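Local coordinates for protein metal-bound toxin (Helicobacter pylori, PDB 4NRN) that binds two zinc ions and, as a RelE-family toxin of the YafQ subfamily in a toxin-antitoxin system, probably acts as an RNA endonuclease, at residues Leu2-Asp13 / Lys73-Leu83. Sequence-based numbering, arbitrary orientation.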
ATOM      1  N   LEU A   2     -13.664   1.228   3.457  1.00 18.73           N
ATOM      2  CA  LEU A   2     -13.473   0.866   2.059  1.00 17.66           C
ATOM      3  C   LEU A   2     -13.213  -0.630   1.925  1.00 21.21           C
ATOM      4  O   LEU A   2     -12.507  -1.218   2.752  1.00 24.20           O
ATOM      5  CB  LEU A   2     -12.296   1.636   1.458  1.00 25.93           C
ATOM      6  CG  LEU A   2     -12.448   3.146   1.297  1.00 23.21           C
ATOM      7  CD1 LEU A   2     -11.129   3.752   0.887  1.00 21.30           C
ATOM      8  CD2 LEU A   2     -13.535   3.469   0.282  1.00 17.16           C
ATOM      9  N   THR A   3     -13.798  -1.244   0.898  1.00 20.46           N
ATOM     10  CA  THR A   3     -13.466  -2.618   0.524  1.00 21.72           C
ATOM     11  C   THR A   3     -11.985  -2.663   0.179  1.00 19.91           C
ATOM     12  O   THR A   3     -11.464  -1.744  -0.448  1.00 21.26           O
ATOM     13  CB  THR A   3     -14.309  -3.116  -0.678  1.00 26.83           C
ATOM     14  OG1 THR A   3     -15.667  -3.312  -0.259  1.00 32.56           O
ATOM     15  CG2 THR A   3     -13.775  -4.440  -1.212  1.00 23.32           C
ATOM     16  N   ILE A   4     -11.301  -3.709   0.627  1.00 22.19           N
ATOM     17  CA  ILE A   4      -9.864  -3.828   0.412  1.00 22.93           C
ATOM     18  C   ILE A   4      -9.599  -4.962  -0.556  1.00 21.64           C
ATOM     19  O   ILE A   4      -9.922  -6.112  -0.276  1.00 31.13           O
ATOM     20  CB  ILE A   4      -9.103  -4.085   1.738  1.00 21.91           C
ATOM     21  CG1 ILE A   4      -9.375  -2.959   2.731  1.00 16.91           C
ATOM     22  CG2 ILE A   4      -7.590  -4.213   1.491  1.00 20.63           C
ATOM     23  CD1 ILE A   4      -9.190  -3.361   4.161  1.00 15.72           C
ATOM     24  N   GLU A   5      -9.022  -4.640  -1.703  1.00 15.53           N
ATOM     25  CA  GLU A   5      -8.755  -5.654  -2.709  1.00 23.58           C
ATOM     26  C   GLU A   5      -7.306  -5.577  -3.130  1.00 18.95           C
ATOM     27  O   GLU A   5      -6.726  -4.497  -3.171  1.00 22.34           O
ATOM     28  CB  GLU A   5      -9.669  -5.472  -3.923  1.00 34.57           C
ATOM     29  CG  GLU A   5      -9.986  -6.790  -4.636  1.00 49.95           C
ATOM     30  CD  GLU A   5     -10.777  -6.614  -5.923  1.00 59.65           C
ATOM     31  OE1 GLU A   5     -10.901  -5.469  -6.405  1.00 56.74           O
ATOM     32  OE2 GLU A   5     -11.270  -7.630  -6.457  1.00 64.65           O
ATOM     33  N   THR A   6      -6.720  -6.725  -3.442  1.00 15.12           N
ATOM     34  CA  THR A   6      -5.324  -6.764  -3.832  1.00 16.55           C
ATOM     35  C   THR A   6      -5.182  -7.157  -5.293  1.00 23.34           C
ATOM     36  O   THR A   6      -6.096  -7.721  -5.883  1.00 29.47           O
ATOM     37  CB  THR A   6      -4.521  -7.755  -2.968  1.00 22.69           C
ATOM     38  OG1 THR A   6      -4.893  -9.100  -3.300  1.00 20.40           O
ATOM     39  CG2 THR A   6      -4.784  -7.508  -1.488  1.00 26.37           C
ATOM     40  N   SER A   7      -4.025  -6.845  -5.867  1.00 19.67           N
ATOM     41  CA  SER A   7      -3.644  -7.327  -7.186  1.00 17.09           C
ATOM     42  C   SER A   7      -2.932  -8.676  -7.057  1.00 20.88           C
ATOM     43  O   SER A   7      -2.570  -9.099  -5.945  1.00 17.81           O
ATOM     44  CB  SER A   7      -2.702  -6.329  -7.851  1.00 13.27           C
ATOM     45  OG  SER A   7      -1.412  -6.373  -7.260  1.00 13.24           O
ATOM     46  N   LYS A   8      -2.723  -9.345  -8.188  1.00 17.64           N
ATOM     47  CA  LYS A   8      -1.955 -10.593  -8.208  1.00 25.62           C
ATOM     48  C   LYS A   8      -0.461 -10.341  -7.932  1.00 28.40           C
ATOM     49  O   LYS A   8       0.209 -11.195  -7.351  1.00 31.32           O
ATOM     50  CB  LYS A   8      -2.146 -11.360  -9.527  1.00 20.40           C
ATOM     51  CG  LYS A   8      -3.570 -11.840  -9.802  1.00 18.05           C
ATOM     52  CD  LYS A   8      -3.628 -12.653 -11.109  1.00 22.04           C
ATOM     53  CE  LYS A   8      -5.071 -13.004 -11.506  1.00 23.67           C
ATOM     54  NZ  LYS A   8      -5.171 -13.783 -12.791  1.00 24.20           N
ATOM     55  N   LYS A   9       0.050  -9.174  -8.336  1.00 27.93           N
ATOM     56  CA  LYS A   9       1.451  -8.812  -8.074  1.00 28.68           C
ATOM     57  C   LYS A   9       1.658  -8.489  -6.604  1.00 23.82           C
ATOM     58  O   LYS A   9       2.663  -8.873  -6.020  1.00 17.42           O
ATOM     59  CB  LYS A   9       1.910  -7.614  -8.914  1.00 27.98           C
ATOM     60  CG  LYS A   9       1.986  -7.869 -10.401  1.00 40.16           C
ATOM     61  CD  LYS A   9       2.247  -6.566 -11.154  1.00 50.25           C
ATOM     62  CE  LYS A   9       2.055  -6.733 -12.664  1.00 45.91           C
ATOM     63  NZ  LYS A   9       1.753  -5.441 -13.346  1.00 40.03           N
ATOM     64  N   PHE A  10       0.713  -7.765  -6.013  1.00 19.81           N
ATOM     65  CA  PHE A  10       0.782  -7.475  -4.595  1.00 15.89           C
ATOM     66  C   PHE A  10       0.844  -8.759  -3.778  1.00 22.77           C
ATOM     67  O   PHE A  10       1.641  -8.877  -2.844  1.00 20.92           O
ATOM     68  CB  PHE A  10      -0.413  -6.648  -4.133  1.00 14.15           C
ATOM     69  CG  PHE A  10      -0.449  -6.443  -2.646  1.00 18.91           C
ATOM     70  CD1 PHE A  10       0.093  -5.301  -2.079  1.00 18.14           C
ATOM     71  CD2 PHE A  10      -0.999  -7.406  -1.812  1.00 18.27           C
ATOM     72  CE1 PHE A  10       0.069  -5.112  -0.700  1.00 19.76           C
ATOM     73  CE2 PHE A  10      -1.024  -7.229  -0.434  1.00 21.48           C
ATOM     74  CZ  PHE A  10      -0.488  -6.077   0.121  1.00 22.14           C
ATOM     75  N   ASP A  11      -0.015  -9.716  -4.113  1.00 24.45           N
ATOM     76  CA  ASP A  11      -0.050 -10.973  -3.375  1.00 27.71           C
ATOM     77  C   ASP A  11       1.322 -11.656  -3.411  1.00 23.21           C
ATOM     78  O   ASP A  11       1.814 -12.136  -2.388  1.00 21.93           O
ATOM     79  CB  ASP A  11      -1.163 -11.886  -3.910  1.00 31.19           C
ATOM     80  CG  ASP A  11      -2.562 -11.321  -3.655  1.00 33.28           C
ATOM     81  OD1 ASP A  11      -2.725 -10.519  -2.711  1.00 25.23           O
ATOM     82  OD2 ASP A  11      -3.499 -11.679  -4.400  1.00 38.28           O
ATOM     83  N   LYS A  12       1.955 -11.676  -4.578  1.00 21.11           N
ATOM     84  CA  LYS A  12       3.287 -12.257  -4.668  1.00 26.50           C
ATOM     85  C   LYS A  12       4.302 -11.469  -3.834  1.00 27.34           C
ATOM     86  O   LYS A  12       5.103 -12.065  -3.116  1.00 26.84           O
ATOM     87  CB  LYS A  12       3.740 -12.401  -6.121  1.00 27.86           C
ATOM     88  CG  LYS A  12       2.912 -13.404  -6.913  1.00 37.60           C
ATOM     89  CD  LYS A  12       3.212 -13.337  -8.401  1.00 41.56           C
ATOM     90  CE  LYS A  12       2.364 -14.326  -9.194  1.00 45.35           C
ATOM     91  NZ  LYS A  12       0.967 -13.851  -9.392  1.00 47.21           N
ATOM     92  N   ASP A  13       4.259 -10.141  -3.923  1.00 24.47           N
ATOM     93  CA  ASP A  13       5.151  -9.272  -3.141  1.00 26.76           C
ATOM     94  C   ASP A  13       5.115  -9.615  -1.652  1.00 29.99           C
ATOM     95  O   ASP A  13       6.150  -9.706  -0.989  1.00 24.89           O
ATOM     96  CB  ASP A  13       4.758  -7.798  -3.305  1.00 19.63           C
ATOM     97  CG  ASP A  13       5.078  -7.252  -4.674  1.00 22.25           C
ATOM     98  OD1 ASP A  13       5.785  -7.939  -5.451  1.00 17.88           O
ATOM     99  OD2 ASP A  13       4.626  -6.121  -4.976  1.00 19.71           O
ATOM    100  N   LYS A  73     -12.956   5.384  -5.167  1.00 36.42           N
ATOM    101  CA  LYS A  73     -14.120   5.837  -4.403  1.00 37.91           C
ATOM    102  C   LYS A  73     -15.453   5.495  -5.062  1.00 43.01           C
ATOM    103  O   LYS A  73     -16.468   5.333  -4.384  1.00 41.93           O
ATOM    104  CB  LYS A  73     -14.035   7.343  -4.153  1.00 40.17           C
ATOM    105  CG  LYS A  73     -12.991   7.748  -3.111  1.00 44.67           C
ATOM    106  CD  LYS A  73     -13.304   7.158  -1.738  1.00 41.78           C
ATOM    107  CE  LYS A  73     -12.720   8.001  -0.613  1.00 32.58           C
ATOM    108  NZ  LYS A  73     -13.475   9.260  -0.360  1.00 26.98           N
ATOM    109  N   GLN A  74     -15.434   5.383  -6.385  1.00 51.42           N
ATOM    110  CA  GLN A  74     -16.625   5.089  -7.172  1.00 60.92           C
ATOM    111  C   GLN A  74     -17.146   3.682  -6.882  1.00 71.29           C
ATOM    112  O   GLN A  74     -18.339   3.412  -6.994  1.00 76.22           O
ATOM    113  CB  GLN A  74     -16.278   5.245  -8.647  1.00 59.56           C
ATOM    114  CG  GLN A  74     -14.987   6.029  -8.823  1.00 61.97           C
ATOM    115  CD  GLN A  74     -15.042   7.020  -9.960  1.00 70.11           C
ATOM    116  OE1 GLN A  74     -15.412   6.678 -11.081  1.00 74.35           O
ATOM    117  NE2 GLN A  74     -14.663   8.261  -9.680  1.00 70.79           N
ATOM    118  N   GLU A  75     -16.243   2.789  -6.494  1.00 73.29           N
ATOM    119  CA  GLU A  75     -16.622   1.431  -6.126  1.00 69.82           C
ATOM    120  C   GLU A  75     -16.499   1.208  -4.615  1.00 54.78           C
ATOM    121  O   GLU A  75     -16.805   0.124  -4.116  1.00 52.01           O
ATOM    122  CB  GLU A  75     -15.754   0.419  -6.880  1.00 77.76           C
ATOM    123  CG  GLU A  75     -15.813   0.562  -8.393  1.00 86.01           C
ATOM    124  CD  GLU A  75     -14.474   0.292  -9.052  1.00 92.69           C
ATOM    125  OE1 GLU A  75     -14.035   1.139  -9.856  1.00 97.93           O
ATOM    126  OE2 GLU A  75     -13.854  -0.754  -8.760  1.00 92.74           O
ATOM    127  N   ASN A  76     -16.059   2.239  -3.895  1.00 43.32           N
ATOM    128  CA  ASN A  76     -15.824   2.140  -2.456  1.00 35.71           C
ATOM    129  C   ASN A  76     -14.684   1.166  -2.167  1.00 22.34           C
ATOM    130  O   ASN A  76     -14.782   0.321  -1.284  1.00 18.98           O
ATOM    131  CB  ASN A  76     -17.108   1.699  -1.737  1.00 47.45           C
ATOM    132  CG  ASN A  76     -16.964   1.689  -0.223  1.00 57.35           C
ATOM    133  OD1 ASN A  76     -16.436   2.629   0.367  1.00 65.73           O
ATOM    134  ND2 ASN A  76     -17.439   0.617   0.415  1.00 55.54           N
ATOM    135  N   THR A  77     -13.600   1.281  -2.920  1.00 20.99           N
ATOM    136  CA  THR A  77     -12.548   0.277  -2.845  1.00 25.65           C
ATOM    137  C   THR A  77     -11.142   0.858  -2.704  1.00 27.47           C
ATOM    138  O   THR A  77     -10.757   1.779  -3.421  1.00 28.09           O
ATOM    139  CB  THR A  77     -12.602  -0.694  -4.058  1.00 25.28           C
ATOM    140  OG1 THR A  77     -13.797  -1.482  -3.980  1.00 24.57           O
ATOM    141  CG2 THR A  77     -11.403  -1.633  -4.058  1.00 24.85           C
ATOM    142  N   LEU A  78     -10.394   0.306  -1.751  1.00 26.77           N
ATOM    143  CA  LEU A  78      -8.963   0.540  -1.626  1.00 20.47           C
ATOM    144  C   LEU A  78      -8.256  -0.616  -2.316  1.00 16.94           C
ATOM    145  O   LEU A  78      -8.409  -1.768  -1.912  1.00 22.35           O
ATOM    146  CB  LEU A  78      -8.564   0.604  -0.145  1.00 23.55           C
ATOM    147  CG  LEU A  78      -7.073   0.539   0.188  1.00 22.33           C
ATOM    148  CD1 LEU A  78      -6.410   1.868  -0.145  1.00 22.07           C
ATOM    149  CD2 LEU A  78      -6.866   0.178   1.654  1.00 19.50           C
ATOM    150  N   PHE A  79      -7.488  -0.309  -3.357  1.00 15.92           N
ATOM    151  CA  PHE A  79      -6.822  -1.331  -4.165  1.00 17.87           C
ATOM    152  C   PHE A  79      -5.328  -1.405  -3.820  1.00 21.67           C
ATOM    153  O   PHE A  79      -4.601  -0.437  -4.019  1.00 24.34           O
ATOM    154  CB  PHE A  79      -7.027  -0.989  -5.649  1.00 17.57           C
ATOM    155  CG  PHE A  79      -6.598  -2.076  -6.612  1.00 24.96           C
ATOM    156  CD1 PHE A  79      -7.083  -3.370  -6.492  1.00 29.30           C
ATOM    157  CD2 PHE A  79      -5.748  -1.782  -7.673  1.00 21.59           C
ATOM    158  CE1 PHE A  79      -6.701  -4.357  -7.394  1.00 27.27           C
ATOM    159  CE2 PHE A  79      -5.371  -2.760  -8.581  1.00 15.51           C
ATOM    160  CZ  PHE A  79      -5.841  -4.045  -8.435  1.00 23.80           C
ATOM    161  N   LEU A  80      -4.870  -2.538  -3.293  1.00 21.07           N
ATOM    162  CA  LEU A  80      -3.444  -2.695  -2.978  1.00 19.54           C
ATOM    163  C   LEU A  80      -2.667  -3.235  -4.186  1.00 17.35           C
ATOM    164  O   LEU A  80      -2.865  -4.376  -4.614  1.00 14.35           O
ATOM    165  CB  LEU A  80      -3.233  -3.556  -1.719  1.00 15.86           C
ATOM    166  CG  LEU A  80      -4.124  -3.213  -0.513  1.00 15.51           C
ATOM    167  CD1 LEU A  80      -3.850  -4.124   0.683  1.00 22.21           C
ATOM    168  CD2 LEU A  80      -3.992  -1.757  -0.113  1.00  9.82           C
ATOM    169  N   VAL A  81      -1.775  -2.399  -4.717  1.00 16.26           N
ATOM    170  CA  VAL A  81      -1.167  -2.631  -6.029  1.00 21.37           C
ATOM    171  C   VAL A  81       0.213  -3.304  -5.987  1.00 22.78           C
ATOM    172  O   VAL A  81       0.437  -4.302  -6.669  1.00 34.99           O
ATOM    173  CB  VAL A  81      -1.111  -1.321  -6.883  1.00 17.02           C
ATOM    174  CG1 VAL A  81      -0.629  -1.617  -8.287  1.00 15.11           C
ATOM    175  CG2 VAL A  81      -2.472  -0.664  -6.936  1.00 16.89           C
ATOM    176  N   ARG A  82       1.142  -2.759  -5.210  1.00 19.10           N
ATOM    177  CA  ARG A  82       2.459  -3.377  -5.067  1.00 18.59           C
ATOM    178  C   ARG A  82       3.018  -3.099  -3.679  1.00 24.43           C
ATOM    179  O   ARG A  82       2.618  -2.144  -3.019  1.00 25.10           O
ATOM    180  CB  ARG A  82       3.434  -2.868  -6.135  1.00 26.98           C
ATOM    181  CG  ARG A  82       3.006  -3.074  -7.604  1.00 26.43           C
ATOM    182  CD  ARG A  82       3.160  -4.516  -8.084  1.00 28.23           C
ATOM    183  NE  ARG A  82       4.386  -5.143  -7.590  1.00 30.25           N
ATOM    184  CZ  ARG A  82       5.569  -5.048  -8.187  1.00 37.15           C
ATOM    185  NH1 ARG A  82       5.690  -4.350  -9.307  1.00 45.56           N
ATOM    186  NH2 ARG A  82       6.632  -5.646  -7.665  1.00 37.96           N
ATOM    187  N   LEU A  83       3.936  -3.950  -3.234  1.00 25.18           N
ATOM    188  CA  LEU A  83       4.547  -3.826  -1.914  1.00 23.56           C
ATOM    189  C   LEU A  83       6.000  -4.241  -2.043  1.00 28.24           C
ATOM    190  O   LEU A  83       6.289  -5.411  -2.283  1.00 24.50           O
ATOM    191  CB  LEU A  83       3.851  -4.749  -0.916  1.00 19.07           C
ATOM    192  CG  LEU A  83       4.274  -4.594   0.540  1.00 25.51           C
ATOM    193  CD1 LEU A  83       3.725  -3.285   1.076  1.00 26.13           C
ATOM    194  CD2 LEU A  83       3.774  -5.769   1.369  1.00 27.50           C
TER
HETATM  195  O   HOH W   1     -17.452  -1.948  -1.858  1.00 33.19           O
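D13 OD2 is gripped from two sides by the strand 77-83: R82 NE meets its syn side at 2.8 Å, and the backbone N of L83 reaches its anti side at 2.9 Å in a nearly straight bond (176°). R82 approaches side-on, its NH2 adding a longer bond to D13 OD1 at 3.3 Å, so the guanidinium edge spans both carboxylate oxygens and closes a salt bridge. Bends at chi2 and chi3 turn the arginine back toward the helix, bringing its CD against K9 CB.

At the start of the helix, S7 takes the N-cap position. Its OG sits between the backbone N and the carbonyl carbon (chi1 73°), a position from which it accepts from F10 N and donates to V81 O, 2.8 Å away. V81 and R82 form a classic beta bulge opposite V68 of the neighbouring strand 65-72. F10 lies alongside L80, whose CB rests over one ring face, 3.9 Å from the centroid in a CH-pi contact, while L83 CB approaches the same ring obliquely.

Ahead of the helix, strand 3-6 runs parallel to strand 77-83 in a ladder that starts with T3 N bonded to N76 O and ends with S7 N bonded to L80 O. I4 CG2 packs on L80 CD1 at 3.8 Å; on this face, V31 of helix 24-35 touches I4, L78 and L80. On the other face lie T3, E5, T77 and F79, the F79 ring slanting past the backbone of E5 and T6 to S7 CB.

The parallel ladder thus joins the N-terminal edge strand to the sheet, while the shared carboxylate and the S7 hydroxyl, which both donates and accepts, tie the following helix to the same strand; the two R82 bonds would favour an ionised D13.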